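Local coordinates for glucosidase (PDB 5Z3K), which probably hydrolyses O-glycosyl bonds as a beta-glucosidase of glycoside hydrolase family 39, at residues 41-46 with 95-100. Numbering follows the deposited sequence.
Sequences DILDVW and VGQTRS
Leu-43 reaches from the first turn of helix 43-48 to Gln-97 and Ser-100 on helix 89-100, joining two helices on the outside of the (beta/alpha)8 (TIM) barrel near the protein surface. From CB the leucine chain runs outward with CG anti to the backbone N (chi1 -178°), which sends CG toward the neighbouring helix. Both methyls lie by the carbonyl O of Gln-97, CD1 at 3.8 Å, and CD2 also packs against the aliphatic base of the same residue, 3.9 Å from its CB and slightly farther from CG. No hydrogen bond links the segments, so the contact rests on van der Waals packing. Beyond CG the glutamine chain continues extended, and its NE2 bonds to the backbone O of Pro-32, tying helix 89-100 to the loop that precedes helix 43-48. On the leucine's own side, Asp-41 forms an Asx turn: its OD1 accepts the Leu-43 N-H at 3.2 Å (158° at the hydrogen). Deeper in, Trp-46 and Thr-98 both touch Val-54 of barrel strand 53-55. CD2 of Leu-43 also comes within 4.0 Å of Ser-100 OG, a hydroxyl that donates to Gln-97 O at 2.8 Å, with OG standing 26° off the plane of that carbonyl.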
loop_
_atom_site.group_PDB
_atom_site.type_symbol
_atom_site.label_atom_id
_atom_site.label_comp_id
_atom_site.label_asym_id
_atom_site.label_seq_id
_atom_site.Cartn_x
_atom_site.Cartn_y
_atom_site.Cartn_z
ATOM N N ASP A 41 12.058 11.785 11.496
ATOM C CA ASP A 41 10.879 12.480 10.976
ATOM C C ASP A 41 10.964 12.505 9.452
ATOM O O ASP A 41 11.702 13.308 8.876
ATOM C CB ASP A 41 10.792 13.888 11.558
ATOM C CG ASP A 41 9.458 14.576 11.256
ATOM O OD1 ASP A 41 8.794 14.222 10.257
ATOM O OD2 ASP A 41 9.070 15.486 12.024
ATOM N N ILE A 42 10.191 11.639 8.791
ATOM C CA ILE A 42 10.142 11.572 7.334
ATOM C C ILE A 42 8.755 11.937 6.801
ATOM O O ILE A 42 8.424 11.615 5.664
ATOM C CB ILE A 42 10.573 10.182 6.824
ATOM C CG1 ILE A 42 9.628 9.122 7.403
ATOM C CG2 ILE A 42 12.064 9.932 7.179
ATOM C CD1 ILE A 42 9.953 7.677 7.072
ATOM N N LEU A 43 7.928 12.589 7.624
ATOM C CA LEU A 43 6.569 12.929 7.204
ATOM C C LEU A 43 6.561 13.783 5.938
ATOM O O LEU A 43 5.666 13.647 5.090
ATOM C CB LEU A 43 5.847 13.658 8.340
ATOM C CG LEU A 43 4.395 14.040 8.091
ATOM C CD1 LEU A 43 3.538 12.774 7.891
ATOM C CD2 LEU A 43 3.851 14.904 9.254
ATOM N N ASP A 44 7.542 14.682 5.792
ATOM C CA ASP A 44 7.587 15.505 4.587
ATOM C C ASP A 44 7.796 14.665 3.335
ATOM O O ASP A 44 7.363 15.071 2.254
ATOM C CB ASP A 44 8.689 16.559 4.688
ATOM C CG ASP A 44 8.625 17.571 3.562
ATOM O OD1 ASP A 44 7.644 18.343 3.505
ATOM O OD2 ASP A 44 9.554 17.586 2.729
ATOM N N VAL A 45 8.475 13.514 3.451
ATOM C CA VAL A 45 8.632 12.635 2.291
ATOM C C VAL A 45 7.290 12.014 1.918
ATOM O O VAL A 45 6.957 11.888 0.734
ATOM C CB VAL A 45 9.701 11.548 2.550
ATOM C CG1 VAL A 45 9.908 10.663 1.301
ATOM C CG2 VAL A 45 11.031 12.167 2.975
ATOM N N TRP A 46 6.504 11.606 2.916
ATOM C CA TRP A 46 5.163 11.095 2.624
ATOM C C TRP A 46 4.311 12.165 1.946
ATOM O O TRP A 46 3.559 11.880 1.001
ATOM C CB TRP A 46 4.490 10.613 3.913
ATOM C CG TRP A 46 4.972 9.312 4.465
ATOM C CD1 TRP A 46 6.158 8.692 4.211
ATOM C CD2 TRP A 46 4.257 8.459 5.373
ATOM N NE1 TRP A 46 6.233 7.506 4.907
ATOM C CE2 TRP A 46 5.075 7.336 5.624
ATOM C CE3 TRP A 46 3.012 8.547 6.007
ATOM C CZ2 TRP A 46 4.688 6.303 6.479
ATOM C CZ3 TRP A 46 2.625 7.515 6.865
ATOM C CH2 TRP A 46 3.460 6.412 7.092
ATOM N N VAL A 95 -2.242 9.993 13.964
ATOM C CA VAL A 95 -3.444 10.349 13.209
ATOM C C VAL A 95 -3.368 11.800 12.758
ATOM O O VAL A 95 -3.661 12.132 11.602
ATOM C CB VAL A 95 -4.701 10.076 14.055
ATOM C CG1 VAL A 95 -5.930 10.787 13.486
ATOM C CG2 VAL A 95 -4.946 8.567 14.157
ATOM N N GLY A 96 -2.960 12.691 13.663
ATOM C CA GLY A 96 -2.831 14.085 13.285
ATOM C C GLY A 96 -1.779 14.301 12.214
ATOM O O GLY A 96 -1.977 15.093 11.291
ATOM N N GLN A 97 -0.657 13.580 12.305
ATOM C CA GLN A 97 0.365 13.684 11.266
ATOM C C GLN A 97 -0.190 13.253 9.921
ATOM O O GLN A 97 0.027 13.922 8.901
ATOM C CB GLN A 97 1.581 12.822 11.613
ATOM C CG GLN A 97 2.421 13.353 12.776
ATOM C CD GLN A 97 3.427 12.332 13.270
ATOM O OE1 GLN A 97 3.566 11.246 12.695
ATOM N NE2 GLN A 97 4.137 12.670 14.352
ATOM N N THR A 98 -0.918 12.140 9.906
ATOM C CA THR A 98 -1.435 11.613 8.652
ATOM C C THR A 98 -2.454 12.566 8.048
ATOM O O THR A 98 -2.428 12.827 6.836
ATOM C CB THR A 98 -2.041 10.227 8.883
ATOM O OG1 THR A 98 -1.046 9.351 9.437
ATOM C CG2 THR A 98 -2.555 9.651 7.570
ATOM N N ARG A 99 -3.349 13.111 8.876
ATOM C CA ARG A 99 -4.344 14.036 8.345
ATOM C C ARG A 99 -3.706 15.337 7.861
ATOM O O ARG A 99 -4.225 15.962 6.929
ATOM C CB ARG A 99 -5.429 14.322 9.391
ATOM C CG ARG A 99 -6.232 13.089 9.849
ATOM C CD ARG A 99 -7.047 12.450 8.697
ATOM N NE ARG A 99 -8.094 13.349 8.216
ATOM C CZ ARG A 99 -8.622 13.302 6.997
ATOM N NH1 ARG A 99 -8.192 12.411 6.112
ATOM N NH2 ARG A 99 -9.575 14.156 6.652
ATOM N N SER A 100 -2.579 15.752 8.457
ATOM C CA SER A 100 -1.964 17.013 8.072
ATOM C C SER A 100 -1.378 16.978 6.663
ATOM O O SER A 100 -1.178 18.039 6.070
ATOM C CB SER A 100 -0.882 17.403 9.087
ATOM O OG SER A 100 0.312 16.686 8.850
#